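Local coordinates for protein 4-oxalocrotonase tautomerase isozyme (Methylibium petroleiphilum, PDB 4FDX) that belongs to the tautomerase enzyme family of the MIF clan, small beta-alpha-beta proteins, and assembles from six copies of its chain, at residues 2-7 / 39-44. Sequence-based numbering, arbitrary orientation.
Sequences IIQMNL and RILINE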
ATOM      1  N   ILE B   2      10.450  -3.547  -4.802  1.00 16.15           N
ATOM      2  CA  ILE B   2       9.635  -2.285  -4.965  1.00 16.68           C
ATOM      3  C   ILE B   2       9.407  -1.656  -3.607  1.00 18.39           C
ATOM      4  O   ILE B   2       8.855  -2.351  -2.694  1.00 21.18           O
ATOM      5  CB  ILE B   2       8.302  -2.635  -5.565  1.00 19.44           C
ATOM      6  CG1 ILE B   2       8.596  -3.102  -7.009  1.00 19.57           C
ATOM      7  CG2 ILE B   2       7.364  -1.415  -5.555  1.00 23.19           C
ATOM      8  CD1 ILE B   2       7.489  -3.862  -7.721  1.00 23.36           C
ATOM      9  N   ILE B   3       9.819  -0.394  -3.442  1.00 16.58           N
ATOM     10  CA  ILE B   3       9.846   0.260  -2.107  1.00 15.28           C
ATOM     11  C   ILE B   3       8.825   1.392  -2.166  1.00 15.83           C
ATOM     12  O   ILE B   3       8.885   2.191  -3.083  1.00 14.74           O
ATOM     13  CB  ILE B   3      11.238   0.747  -1.807  1.00 18.95           C
ATOM     14  CG1 ILE B   3      12.134  -0.529  -1.723  1.00 24.92           C
ATOM     15  CG2 ILE B   3      11.192   1.660  -0.554  1.00 18.51           C
ATOM     16  CD1 ILE B   3      13.551  -0.159  -1.801  1.00 28.92           C
ATOM     17  N   GLN B   4       7.858   1.433  -1.242  1.00 15.16           N
ATOM     18  CA  GLN B   4       7.024   2.636  -1.078  1.00 16.55           C
ATOM     19  C   GLN B   4       7.471   3.409   0.164  1.00 15.82           C
ATOM     20  O   GLN B   4       7.609   2.844   1.200  1.00 18.38           O
ATOM     21  CB  GLN B   4       5.535   2.319  -0.968  1.00 21.97           C
ATOM     22  CG  GLN B   4       5.025   1.660  -2.249  1.00 28.85           C
ATOM     23  CD  GLN B   4       3.905   0.636  -2.036  1.00 37.78           C
ATOM     24  OE1 GLN B   4       4.142  -0.515  -1.567  1.00 40.34           O
ATOM     25  NE2 GLN B   4       2.685   1.036  -2.422  1.00 38.40           N
ATOM     26  N   MET B   5       7.794   4.678  -0.011  1.00 13.62           N
ATOM     27  CA  MET B   5       8.235   5.497   1.112  1.00 13.30           C
ATOM     28  C   MET B   5       7.157   6.538   1.348  1.00 13.96           C
ATOM     29  O   MET B   5       6.884   7.361   0.508  1.00 16.28           O
ATOM     30  CB  MET B   5       9.596   6.090   0.784  1.00 14.60           C
ATOM     31  CG  MET B   5       9.877   7.110   1.907  1.00 17.61           C
ATOM     32  SD  MET B   5      11.637   7.538   1.973  1.00 24.27           S
ATOM     33  CE  MET B   5      11.841   8.350   0.462  1.00 21.07           C
ATOM     34  N   ASN B   6       6.592   6.516   2.562  1.00 13.71           N
ATOM     35  CA  ASN B   6       5.557   7.499   2.975  1.00 13.92           C
ATOM     36  C   ASN B   6       6.268   8.505   3.889  1.00 15.60           C
ATOM     37  O   ASN B   6       6.922   8.090   4.884  1.00 17.35           O
ATOM     38  CB  ASN B   6       4.460   6.744   3.745  1.00 16.80           C
ATOM     39  CG  ASN B   6       3.854   5.582   2.939  1.00 20.33           C
ATOM     40  OD1 ASN B   6       2.981   5.766   2.123  1.00 23.05           O
ATOM     41  ND2 ASN B   6       4.370   4.364   3.149  1.00 20.84           N
ATOM     42  N   LEU B   7       6.165   9.779   3.504  1.00 14.82           N
ATOM     43  CA  LEU B   7       6.881  10.907   4.129  1.00 17.95           C
ATOM     44  C   LEU B   7       5.867  11.938   4.386  1.00 17.89           C
ATOM     45  O   LEU B   7       5.008  12.147   3.537  1.00 18.00           O
ATOM     46  CB  LEU B   7       7.839  11.695   3.119  1.00 24.62           C
ATOM     47  CG  LEU B   7       8.962  11.004   2.420  1.00 36.14           C
ATOM     48  CD1 LEU B   7       9.821  12.003   1.696  1.00 34.55           C
ATOM     49  CD2 LEU B   7       9.790  10.432   3.551  1.00 40.63           C
ATOM     50  N   ARG B  39      12.770  -0.206  -7.604  1.00 13.81           N
ATOM     51  CA  ARG B  39      11.875   0.947  -7.851  1.00 12.49           C
ATOM     52  C   ARG B  39      11.384   1.540  -6.521  1.00 14.12           C
ATOM     53  O   ARG B  39      11.185   0.810  -5.553  1.00 14.53           O
ATOM     54  CB  ARG B  39      10.661   0.488  -8.657  1.00 14.96           C
ATOM     55  CG  ARG B  39      11.071   0.223 -10.112  1.00 15.12           C
ATOM     56  CD  ARG B  39       9.963  -0.582 -10.822  1.00 15.56           C
ATOM     57  NE  ARG B  39      10.321  -0.557 -12.249  1.00 17.75           N
ATOM     58  CZ  ARG B  39      11.380  -1.190 -12.737  1.00 17.08           C
ATOM     59  NH1 ARG B  39      12.114  -2.024 -12.028  1.00 17.61           N
ATOM     60  NH2 ARG B  39      11.655  -1.061 -14.048  1.00 22.23           N
ATOM     61  N   ILE B  40      11.399   2.873  -6.415  1.00 13.72           N
ATOM     62  CA  ILE B  40      10.885   3.506  -5.224  1.00 11.44           C
ATOM     63  C   ILE B  40       9.733   4.415  -5.637  1.00 11.96           C
ATOM     64  O   ILE B  40       9.823   5.207  -6.666  1.00 13.19           O
ATOM     65  CB  ILE B  40      12.014   4.392  -4.582  1.00 11.96           C
ATOM     66  CG1 ILE B  40      13.221   3.470  -4.268  1.00 14.65           C
ATOM     67  CG2 ILE B  40      11.421   5.007  -3.297  1.00 13.29           C
ATOM     68  CD1 ILE B  40      14.403   4.133  -3.645  1.00 14.97           C
ATOM     69  N   LEU B  41       8.671   4.369  -4.827  1.00 11.69           N
ATOM     70  CA  LEU B  41       7.486   5.224  -5.043  1.00 13.53           C
ATOM     71  C   LEU B  41       7.431   6.078  -3.769  1.00 14.04           C
ATOM     72  O   LEU B  41       7.462   5.499  -2.677  1.00 16.18           O
ATOM     73  CB  LEU B  41       6.180   4.366  -5.101  1.00 13.72           C
ATOM     74  CG  LEU B  41       6.069   3.527  -6.353  1.00 16.81           C
ATOM     75  CD1 LEU B  41       7.194   2.529  -6.668  1.00 18.93           C
ATOM     76  CD2 LEU B  41       4.740   2.835  -6.243  1.00 19.63           C
ATOM     77  N   ILE B  42       7.306   7.383  -3.910  1.00 12.85           N
ATOM     78  CA  ILE B  42       7.221   8.284  -2.735  1.00 12.68           C
ATOM     79  C   ILE B  42       5.824   8.781  -2.635  1.00 14.54           C
ATOM     80  O   ILE B  42       5.200   9.314  -3.616  1.00 16.15           O
ATOM     81  CB  ILE B  42       8.161   9.477  -2.900  1.00 13.79           C
ATOM     82  CG1 ILE B  42       9.610   9.021  -2.808  1.00 16.24           C
ATOM     83  CG2 ILE B  42       7.892  10.468  -1.799  1.00 15.26           C
ATOM     84  CD1 ILE B  42      10.589  10.175  -3.187  1.00 21.94           C
ATOM     85  N   ASN B  43       5.255   8.624  -1.450  1.00 13.84           N
ATOM     86  CA  ASN B  43       3.900   9.119  -1.151  1.00 14.83           C
ATOM     87  C   ASN B  43       4.069  10.159  -0.102  1.00 14.93           C
ATOM     88  O   ASN B  43       4.511   9.869   0.970  1.00 16.82           O
ATOM     89  CB  ASN B  43       3.005   7.976  -0.689  1.00 18.81           C
ATOM     90  CG  ASN B  43       1.621   8.483  -0.309  1.00 25.36           C
ATOM     91  OD1 ASN B  43       0.931   9.197  -1.100  1.00 29.17           O
ATOM     92  ND2 ASN B  43       1.222   8.189   0.959  1.00 32.47           N
ATOM     93  N   GLU B  44       3.683  11.404  -0.424  1.00 16.69           N
ATOM     94  CA  GLU B  44       3.723  12.492   0.583  1.00 18.10           C
ATOM     95  C   GLU B  44       2.454  12.641   1.295  1.00 17.54           C
ATOM     96  O   GLU B  44       1.363  12.568   0.697  1.00 21.75           O
ATOM     97  CB  GLU B  44       3.993  13.847  -0.081  1.00 21.88           C
ATOM     98  CG  GLU B  44       5.343  13.985  -0.688  1.00 21.87           C
ATOM     99  CD  GLU B  44       5.569  15.447  -1.078  1.00 24.56           C
ATOM    100  OE1 GLU B  44       4.715  15.918  -1.920  1.00 27.53           O
ATOM    101  OE2 GLU B  44       6.540  15.988  -0.501  1.00 26.88           O
TER
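L41 meets strand 2-7 through CB and both methyl groups. Its CB packs against CG of Q4 at 4.1 Å, the two side chains running abreast. Beyond CG, anti to the carbonyl carbon (chi1 -71°), the branches part: CD1 goes to CG2 of I2, 4.1 Å away, and CD2 to CG of Q4. L41 CB and CD1 both lie 4.0 Å from O of I3. I2 of the fourth subunit and F50 of the third also pack on L41. The backbones beneath are in parallel register, and hydrogen bonds run from I3 N to R39 O, L41 N to I3 O, M5 N to L41 O and N43 N to M5 O, all 2.8 Å, and from L7 N to N43 O at 3.0 Å. These are the two parallel strands of a beta-alpha-beta unit, joined through helix 13-31, which covers I3 and I40 on the other face; there CE of M5 lies 4.0 Å from CG1 of I42. Strands of the second and third subunits extend the sheet on either side, antiparallel. Toward the C-terminal ends of the two strands, ND2 of N43 makes a side-chain hydrogen bond to a lone pair of N6 OD1 at 3.2 Å, in the plane of the N6 carbonyl, with OD1 16° out of the N43 amide plane and the amides turned 80° apart. ND2 of N6 donates instead to O of I2 in the second subunit.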